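Local coordinates for 16S rRNA methylase (Uncultured bacterium, PDB 7JLZ), which probably methylates N1 of adenine 1408 in 16S rRNA of the 30S ribosomal subunit, a modification that confers aminoglycoside resistance, at residues G36-K41 with T98-W103; G129-V134 with N170-T175. One frame throughout, in Å; residues are numbered along the deposited sequence.

Contact 1 (G36-K41 with T98-W103); sequences GRYVYK and TIILPW. With SO4 (sulfate ion), chain E.
T98 and I100 on strand 94-100 meet the ring of Y38 on helix 37-45. The strand belongs to the central sheet of a Rossmann-like methyltransferase fold, order 3-2-1-4-5-7-6. Strand 26-31 lies next to it in that sheet, and the turn after strand 26-31 leads into the helix. Y38 therefore reaches past strand 26-31, touching E28 and D30, to the strand beyond.

T98 comes first. Its methyl CG2 is 3.9 Å from Y38 OH and approaches the ring obliquely. The two side chains cross at about a right angle. The hydroxyl OG1 does not bond Y38 directly. One water joins the two groups, 2.6 Å from Y38 OH and 2.8 Å from T98 OG1. It lies in the plane of the tyrosine ring, at its edge. A weak hydrogen bond also links T98 OG1 to E28. I100, two residues on, points to the same side of the sheet. Its CD1 lies over one face of the Y38 ring, offset toward the rim, 4.2 Å from Y38 CD1. CG of Y38 stands anti to the backbone N (chi1 -171°), which extends the ring from the helix toward the strand. The strand ends at I100, and the chain goes on through a cis peptide bond before P102 to W103, whose NE1 is hydrogen-bonded to the carbonyl O of I54.

At the start of the helix, G36 is the N-cap. R37 reaches a sulfate, probably from the crystallisation liquor, that K186, S190 and T191 also bind. CE of K41 covers one face of the guanidinium, over its centre. The sulfate sits at the edge of that group, where R37 NH1 gives a 3.0 Å hydrogen bond to O4 of the sulfate.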
ATOM      1  N   GLY A  36     -10.134  -0.103   1.159  1.00 22.83           N
ATOM      2  CA  GLY A  36      -9.856  -1.406   0.610  1.00 24.63           C
ATOM      3  C   GLY A  36     -10.322  -1.640  -0.816  1.00 25.12           C
ATOM      4  O   GLY A  36     -10.158  -2.760  -1.318  1.00 25.90           O
ATOM      5  N   ARG A  37     -10.888  -0.626  -1.491  1.00 24.30           N
ATOM      6  CA  ARG A  37     -11.316  -0.802  -2.880  1.00 24.57           C
ATOM      7  C   ARG A  37     -10.192  -1.357  -3.747  1.00 24.17           C
ATOM      8  O   ARG A  37     -10.409  -2.270  -4.556  1.00 27.24           O
ATOM      9  CB  ARG A  37     -11.816   0.534  -3.439  1.00 24.34           C
ATOM     10  CG  ARG A  37     -12.092   0.539  -4.942  1.00 25.63           C
ATOM     11  CD  ARG A  37     -12.328   1.965  -5.429  1.00 27.55           C
ATOM     12  NE  ARG A  37     -12.464   2.071  -6.885  1.00 30.42           N
ATOM     13  CZ  ARG A  37     -13.620   2.005  -7.543  1.00 33.15           C
ATOM     14  NH1 ARG A  37     -14.757   1.809  -6.884  1.00 37.04           N
ATOM     15  NH2 ARG A  37     -13.643   2.122  -8.861  1.00 34.12           N
ATOM     16  N   TYR A  38      -8.977  -0.830  -3.571  1.00 25.03           N
ATOM     17  CA  TYR A  38      -7.829  -1.250  -4.370  1.00 24.51           C
ATOM     18  C   TYR A  38      -7.576  -2.744  -4.231  1.00 23.34           C
ATOM     19  O   TYR A  38      -7.254  -3.427  -5.214  1.00 26.36           O
ATOM     20  CB  TYR A  38      -6.604  -0.456  -3.925  1.00 25.26           C
ATOM     21  CG  TYR A  38      -5.355  -0.602  -4.781  1.00 26.78           C
ATOM     22  CD1 TYR A  38      -5.206   0.153  -5.933  1.00 32.38           C
ATOM     23  CD2 TYR A  38      -4.318  -1.446  -4.412  1.00 33.51           C
ATOM     24  CE1 TYR A  38      -4.089   0.065  -6.709  1.00 37.69           C
ATOM     25  CE2 TYR A  38      -3.173  -1.546  -5.192  1.00 35.00           C
ATOM     26  CZ  TYR A  38      -3.070  -0.785  -6.342  1.00 34.62           C
ATOM     27  OH  TYR A  38      -1.952  -0.863  -7.132  1.00 42.73           O
ATOM     28  N   VAL A  39      -7.732  -3.262  -3.015  1.00 24.84           N
ATOM     29  CA  VAL A  39      -7.514  -4.687  -2.770  1.00 24.18           C
ATOM     30  C   VAL A  39      -8.534  -5.513  -3.542  1.00 29.01           C
ATOM     31  O   VAL A  39      -8.186  -6.456  -4.265  1.00 29.18           O
ATOM     32  CB  VAL A  39      -7.590  -4.971  -1.262  1.00 23.72           C
ATOM     33  CG1 VAL A  39      -7.539  -6.489  -1.010  1.00 27.56           C
ATOM     34  CG2 VAL A  39      -6.438  -4.249  -0.540  1.00 26.17           C
ATOM     35  N   TYR A  40      -9.812  -5.149  -3.411  1.00 27.37           N
ATOM     36  CA  TYR A  40     -10.893  -5.855  -4.095  1.00 27.58           C
ATOM     37  C   TYR A  40     -10.728  -5.806  -5.611  1.00 29.18           C
ATOM     38  O   TYR A  40     -10.827  -6.831  -6.297  1.00 30.10           O
ATOM     39  CB  TYR A  40     -12.222  -5.226  -3.672  1.00 31.22           C
ATOM     40  CG  TYR A  40     -13.441  -5.574  -4.503  1.00 32.32           C
ATOM     41  CD1 TYR A  40     -14.204  -6.699  -4.224  1.00 35.03           C
ATOM     42  CD2 TYR A  40     -13.872  -4.730  -5.524  1.00 30.62           C
ATOM     43  CE1 TYR A  40     -15.345  -6.994  -4.977  1.00 31.64           C
ATOM     44  CE2 TYR A  40     -15.005  -5.017  -6.266  1.00 35.25           C
ATOM     45  CZ  TYR A  40     -15.734  -6.147  -5.986  1.00 36.81           C
ATOM     46  OH  TYR A  40     -16.863  -6.433  -6.724  1.00 40.41           O
ATOM     47  N   LYS A  41     -10.504  -4.612  -6.156  1.00 28.24           N
ATOM     48  CA  LYS A  41     -10.410  -4.477  -7.601  1.00 31.32           C
ATOM     49  C   LYS A  41      -9.236  -5.274  -8.150  1.00 34.38           C
ATOM     50  O   LYS A  41      -9.365  -5.967  -9.165  1.00 37.27           O
ATOM     51  CB  LYS A  41     -10.294  -2.999  -7.966  1.00 35.63           C
ATOM     52  CG  LYS A  41     -11.551  -2.199  -7.645  1.00 31.55           C
ATOM     53  CD  LYS A  41     -12.684  -2.503  -8.630  1.00 36.47           C
ATOM     54  CE  LYS A  41     -13.893  -1.585  -8.429  1.00 40.03           C
ATOM     55  NZ  LYS A  41     -14.947  -1.787  -9.484  1.00 39.87           N
ATOM     56  N   THR A  98       2.475  -1.957  -1.975  1.00 22.67           N
ATOM     57  CA  THR A  98       1.981  -0.709  -2.548  1.00 25.74           C
ATOM     58  C   THR A  98       1.519   0.203  -1.420  1.00 29.45           C
ATOM     59  O   THR A  98       0.744  -0.213  -0.549  1.00 24.42           O
ATOM     60  CB  THR A  98       0.869  -0.978  -3.565  1.00 26.73           C
ATOM     61  OG1 THR A  98       1.417  -1.756  -4.642  1.00 30.54           O
ATOM     62  CG2 THR A  98       0.298   0.344  -4.147  1.00 27.55           C
ATOM     63  N   ILE A  99       2.016   1.444  -1.427  1.00 25.40           N
ATOM     64  CA  ILE A  99       1.771   2.408  -0.370  1.00 22.09           C
ATOM     65  C   ILE A  99       1.126   3.631  -1.012  1.00 25.35           C
ATOM     66  O   ILE A  99       1.794   4.376  -1.734  1.00 27.50           O
ATOM     67  CB  ILE A  99       3.057   2.809   0.362  1.00 26.43           C
ATOM     68  CG1 ILE A  99       3.816   1.576   0.878  1.00 27.73           C
ATOM     69  CG2 ILE A  99       2.714   3.733   1.511  1.00 27.99           C
ATOM     70  CD1 ILE A  99       5.200   1.905   1.425  1.00 31.80           C
ATOM     71  N   ILE A 100      -0.168   3.833  -0.771  1.00 22.73           N
ATOM     72  CA  ILE A 100      -0.870   5.010  -1.267  1.00 24.39           C
ATOM     73  C   ILE A 100      -0.916   5.989  -0.101  1.00 26.64           C
ATOM     74  O   ILE A 100      -1.780   5.897   0.782  1.00 25.83           O
ATOM     75  CB  ILE A 100      -2.261   4.664  -1.802  1.00 23.74           C
ATOM     76  CG1 ILE A 100      -2.137   3.541  -2.836  1.00 29.51           C
ATOM     77  CG2 ILE A 100      -2.931   5.921  -2.392  1.00 29.63           C
ATOM     78  CD1 ILE A 100      -3.454   2.919  -3.249  1.00 29.45           C
ATOM     79  N   LEU A 101       0.023   6.933  -0.087  1.00 27.87           N
ATOM     80  CA  LEU A 101       0.151   7.812   1.060  1.00 30.93           C
ATOM     81  C   LEU A 101      -1.078   8.720   1.168  1.00 31.42           C
ATOM     82  O   LEU A 101      -1.754   8.989   0.171  1.00 30.66           O
ATOM     83  CB  LEU A 101       1.439   8.633   0.965  1.00 28.35           C
ATOM     84  CG  LEU A 101       2.713   7.824   1.261  1.00 30.77           C
ATOM     85  CD1 LEU A 101       3.944   8.695   1.103  1.00 35.37           C
ATOM     86  CD2 LEU A 101       2.672   7.241   2.655  1.00 29.57           C
ATOM     87  N   PRO A 102      -1.423   9.166   2.380  1.00 28.10           N
ATOM     88  CA  PRO A 102      -0.776   8.838   3.651  1.00 29.65           C
ATOM     89  C   PRO A 102      -1.237   7.517   4.247  1.00 31.25           C
ATOM     90  O   PRO A 102      -2.317   7.011   3.928  1.00 31.31           O
ATOM     91  CB  PRO A 102      -1.192   9.998   4.549  1.00 32.22           C
ATOM     92  CG  PRO A 102      -2.553  10.359   4.044  1.00 35.12           C
ATOM     93  CD  PRO A 102      -2.478  10.189   2.552  1.00 31.14           C
ATOM     94  N   TRP A 103      -0.391   6.944   5.107  1.00 32.44           N
ATOM     95  CA  TRP A 103      -0.767   5.795   5.923  1.00 30.70           C
ATOM     96  C   TRP A 103      -0.204   6.090   7.309  1.00 33.00           C
ATOM     97  O   TRP A 103       0.821   5.549   7.717  1.00 34.65           O
ATOM     98  CB  TRP A 103      -0.245   4.480   5.346  1.00 28.07           C
ATOM     99  CG  TRP A 103      -0.881   3.245   5.941  1.00 27.26           C
ATOM    100  CD1 TRP A 103      -2.193   2.860   5.825  1.00 27.70           C
ATOM    101  CD2 TRP A 103      -0.238   2.226   6.729  1.00 29.28           C
ATOM    102  NE1 TRP A 103      -2.397   1.669   6.485  1.00 28.26           N
ATOM    103  CE2 TRP A 103      -1.218   1.267   7.053  1.00 27.73           C
ATOM    104  CE3 TRP A 103       1.066   2.039   7.195  1.00 26.68           C
ATOM    105  CZ2 TRP A 103      -0.933   0.133   7.808  1.00 25.25           C
ATOM    106  CZ3 TRP A 103       1.348   0.911   7.948  1.00 27.16           C
ATOM    107  CH2 TRP A 103       0.352  -0.024   8.246  1.00 27.50           C
TER
HETATM  108  S   SO4 E 404     -16.881   3.495 -10.087  1.00 51.28           S
HETATM  109  O1  SO4 E 404     -17.596   2.920 -11.196  1.00 56.33           O
HETATM  110  O2  SO4 E 404     -17.601   4.639  -9.592  1.00 58.43           O
HETATM  111  O3  SO4 E 404     -15.579   3.911 -10.526  1.00 46.85           O
HETATM  112  O4  SO4 E 404     -16.758   2.510  -9.044  1.00 52.42           O
HETATM  113  O   HOH W   1      -0.113  -2.681  -6.759  1.00 39.76           O

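Contact 2 (G129-V134 with N170-T175)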
ATOM      1  N   GLY A 129      11.652  -8.100  -3.419  1.00 39.13           N
ATOM      2  CA  GLY A 129      10.348  -7.490  -3.564  1.00 36.56           C
ATOM      3  C   GLY A 129      10.409  -6.113  -4.189  1.00 33.55           C
ATOM      4  O   GLY A 129      11.465  -5.488  -4.283  1.00 38.49           O
ATOM      5  N   ILE A 130       9.240  -5.652  -4.632  1.00 31.41           N
ATOM      6  CA  ILE A 130       9.064  -4.349  -5.264  1.00 34.41           C
ATOM      7  C   ILE A 130       8.139  -3.510  -4.397  1.00 33.86           C
ATOM      8  O   ILE A 130       7.103  -3.999  -3.932  1.00 31.32           O
ATOM      9  CB  ILE A 130       8.485  -4.480  -6.689  1.00 36.40           C
ATOM     10  CG1 ILE A 130       9.461  -5.205  -7.611  1.00 40.94           C
ATOM     11  CG2 ILE A 130       8.100  -3.106  -7.245  1.00 43.71           C
ATOM     12  CD1 ILE A 130      10.891  -4.742  -7.458  1.00 48.78           C
ATOM     13  N   CYS A 131       8.513  -2.253  -4.172  1.00 30.34           N
ATOM     14  CA  CYS A 131       7.656  -1.304  -3.476  1.00 28.63           C
ATOM     15  C   CYS A 131       7.161  -0.271  -4.474  1.00 26.96           C
ATOM     16  O   CYS A 131       7.942   0.235  -5.281  1.00 28.41           O
ATOM     17  CB  CYS A 131       8.403  -0.616  -2.333  1.00 31.67           C
ATOM     18  SG  CYS A 131       7.449   0.635  -1.457  1.00 33.58           S
ATOM     19  N   GLU A 132       5.863   0.012  -4.441  1.00 26.04           N
ATOM     20  CA  GLU A 132       5.274   1.072  -5.247  1.00 26.36           C
ATOM     21  C   GLU A 132       4.664   2.087  -4.293  1.00 28.02           C
ATOM     22  O   GLU A 132       3.958   1.711  -3.346  1.00 27.34           O
ATOM     23  CB  GLU A 132       4.216   0.520  -6.212  1.00 30.74           C
ATOM     24  CG  GLU A 132       3.498   1.597  -7.041  1.00 35.58           C
ATOM     25  CD  GLU A 132       2.468   1.024  -8.006  1.00 46.56           C
ATOM     26  OE1 GLU A 132       2.644  -0.124  -8.461  1.00 48.50           O
ATOM     27  OE2 GLU A 132       1.477   1.732  -8.312  1.00 49.41           O
ATOM     28  N   ILE A 133       4.978   3.362  -4.502  1.00 29.00           N
ATOM     29  CA  ILE A 133       4.490   4.440  -3.653  1.00 27.44           C
ATOM     30  C   ILE A 133       3.746   5.414  -4.546  1.00 24.68           C
ATOM     31  O   ILE A 133       4.312   5.926  -5.519  1.00 29.12           O
ATOM     32  CB  ILE A 133       5.626   5.146  -2.894  1.00 30.19           C
ATOM     33  CG1 ILE A 133       6.344   4.164  -1.972  1.00 28.61           C
ATOM     34  CG2 ILE A 133       5.086   6.300  -2.072  1.00 31.17           C
ATOM     35  CD1 ILE A 133       7.427   4.812  -1.119  1.00 35.06           C
ATOM     36  N   VAL A 134       2.480   5.646  -4.229  1.00 25.35           N
ATOM     37  CA  VAL A 134       1.652   6.610  -4.939  1.00 27.36           C
ATOM     38  C   VAL A 134       1.635   7.886  -4.113  1.00 30.73           C
ATOM     39  O   VAL A 134       1.285   7.859  -2.930  1.00 29.03           O
ATOM     40  CB  VAL A 134       0.235   6.064  -5.161  1.00 26.67           C
ATOM     41  CG1 VAL A 134      -0.672   7.142  -5.773  1.00 29.91           C
ATOM     42  CG2 VAL A 134       0.287   4.817  -6.053  1.00 27.68           C
ATOM     43  N   ASN A 170      15.807   5.062   3.163  1.00 47.79           N
ATOM     44  CA  ASN A 170      14.869   4.058   3.651  1.00 43.22           C
ATOM     45  C   ASN A 170      15.075   2.718   2.939  1.00 39.76           C
ATOM     46  O   ASN A 170      14.162   1.893   2.877  1.00 39.42           O
ATOM     47  CB  ASN A 170      13.428   4.549   3.495  1.00 52.22           C
ATOM     48  CG  ASN A 170      13.184   5.874   4.205  1.00 59.61           C
ATOM     49  OD1 ASN A 170      13.151   5.935   5.433  1.00 63.65           O
ATOM     50  ND2 ASN A 170      13.012   6.941   3.431  1.00 58.47           N
ATOM     51  N   ASN A 171      16.270   2.506   2.382  1.00 38.72           N
ATOM     52  CA  ASN A 171      16.695   1.241   1.776  1.00 42.18           C
ATOM     53  C   ASN A 171      15.953   0.937   0.477  1.00 42.48           C
ATOM     54  O   ASN A 171      15.842  -0.224   0.068  1.00 41.05           O
ATOM     55  CB  ASN A 171      16.562   0.063   2.760  1.00 42.99           C
ATOM     56  CG  ASN A 171      17.374  -1.146   2.329  1.00 46.93           C
ATOM     57  OD1 ASN A 171      18.515  -1.011   1.890  1.00 52.05           O
ATOM     58  ND2 ASN A 171      16.782  -2.331   2.432  1.00 43.50           N
ATOM     59  N   LEU A 172      15.469   1.973  -0.204  1.00 41.47           N
ATOM     60  CA  LEU A 172      14.709   1.816  -1.434  1.00 39.89           C
ATOM     61  C   LEU A 172      15.474   2.449  -2.580  1.00 37.58           C
ATOM     62  O   LEU A 172      15.845   3.623  -2.506  1.00 39.55           O
ATOM     63  CB  LEU A 172      13.321   2.453  -1.313  1.00 34.22           C
ATOM     64  CG  LEU A 172      12.413   1.785  -0.275  1.00 35.67           C
ATOM     65  CD1 LEU A 172      11.147   2.603  -0.066  1.00 35.58           C
ATOM     66  CD2 LEU A 172      12.095   0.347  -0.690  1.00 36.89           C
ATOM     67  N   HIS A 173      15.706   1.672  -3.632  1.00 35.83           N
ATOM     68  CA  HIS A 173      16.370   2.158  -4.832  1.00 35.22           C
ATOM     69  C   HIS A 173      15.332   2.396  -5.923  1.00 36.74           C
ATOM     70  O   HIS A 173      14.614   1.472  -6.310  1.00 35.48           O
ATOM     71  CB  HIS A 173      17.429   1.159  -5.287  1.00 36.61           C
ATOM     72  CG  HIS A 173      18.052   1.524  -6.585  1.00 44.14           C
ATOM     73  ND1 HIS A 173      17.648   0.973  -7.780  1.00 44.32           N
ATOM     74  CD2 HIS A 173      19.038   2.401  -6.883  1.00 49.89           C
ATOM     75  CE1 HIS A 173      18.366   1.490  -8.758  1.00 46.02           C
ATOM     76  NE2 HIS A 173      19.215   2.360  -8.244  1.00 51.72           N
ATOM     77  N   LEU A 174      15.253   3.632  -6.416  1.00 36.87           N
ATOM     78  CA  LEU A 174      14.208   3.996  -7.367  1.00 34.63           C
ATOM     79  C   LEU A 174      14.456   3.341  -8.723  1.00 35.32           C
ATOM     80  O   LEU A 174      15.553   3.437  -9.285  1.00 37.82           O
ATOM     81  CB  LEU A 174      14.150   5.513  -7.520  1.00 33.81           C
ATOM     82  CG  LEU A 174      13.127   6.044  -8.535  1.00 37.99           C
ATOM     83  CD1 LEU A 174      11.731   5.935  -7.960  1.00 38.82           C
ATOM     84  CD2 LEU A 174      13.446   7.468  -8.967  1.00 41.17           C
ATOM     85  N   THR A 175      13.428   2.676  -9.253  1.00 32.01           N
ATOM     86  CA  THR A 175      13.499   2.063 -10.566  1.00 33.90           C
ATOM     87  C   THR A 175      12.539   2.668 -11.579  1.00 32.79           C
ATOM     88  O   THR A 175      12.797   2.562 -12.781  1.00 34.47           O
ATOM     89  CB  THR A 175      13.223   0.552 -10.485  1.00 34.82           C
ATOM     90  OG1 THR A 175      11.879   0.322 -10.054  1.00 34.60           O
ATOM     91  CG2 THR A 175      14.193  -0.131  -9.519  1.00 37.21           C
TER
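L172 carries its CG beside the backbone N (chi1 -65°), and the branch beyond it sends both methyls toward strand 129-135. The closest approach is L172 CD2 to C131 CB, 4.2 Å. With SG anti to the backbone N (chi1 177°), the sulfur of C131 lies a little farther off, 4.4 Å from L172 CD1. L172 CD1 also meets I133 CD1 end to end at 4.5 Å, a looser touch.

No hydrogen bond joins the two segments. In the seven-stranded mixed sheet of this Rossmann-like fold, strand 205-211 runs between them, antiparallel to both. The contact thus passes over one face of that middle strand, and the nearest CA atoms, those of C131 and L172, are 8.0 Å apart. L172 also touches F209 of the middle strand. I121 of helix 120-124 packs on both C131 and L172, while F167 of helix 156-168 packs on I133.

L172 opens strand 172-179, one of the two edge strands, after the short turn that follows helix 156-168. That helix ends in a Schellman motif with N171 at C-prime, in a positive-phi conformation (phi 69°). L172 N closes the motif on the carbonyl O of F167.

How the contacts relate
Contacts 1 and 2 have centres about 16 Å apart and belong to the same seven-stranded sheet. They follow each other along the chain: contact 1 is complete before contact 2 begins. Strands 94-100 and 129-135, one from each contact, are parallel neighbours. I99 pairs with the two residues flanking I133, its N 2.7 Å from E132 O and its O 2.9 Å from V134 N, both probable hydrogen bonds. From this shared centre, contact 1 reaches across strand 26-31 to helix 37-45. Contact 2 reaches across strand 205-211 to edge strand 172-179. T98 and I100 face helix 37-45, while I99 between them packs on C131, so the two contacts lie on opposite faces of the sheet.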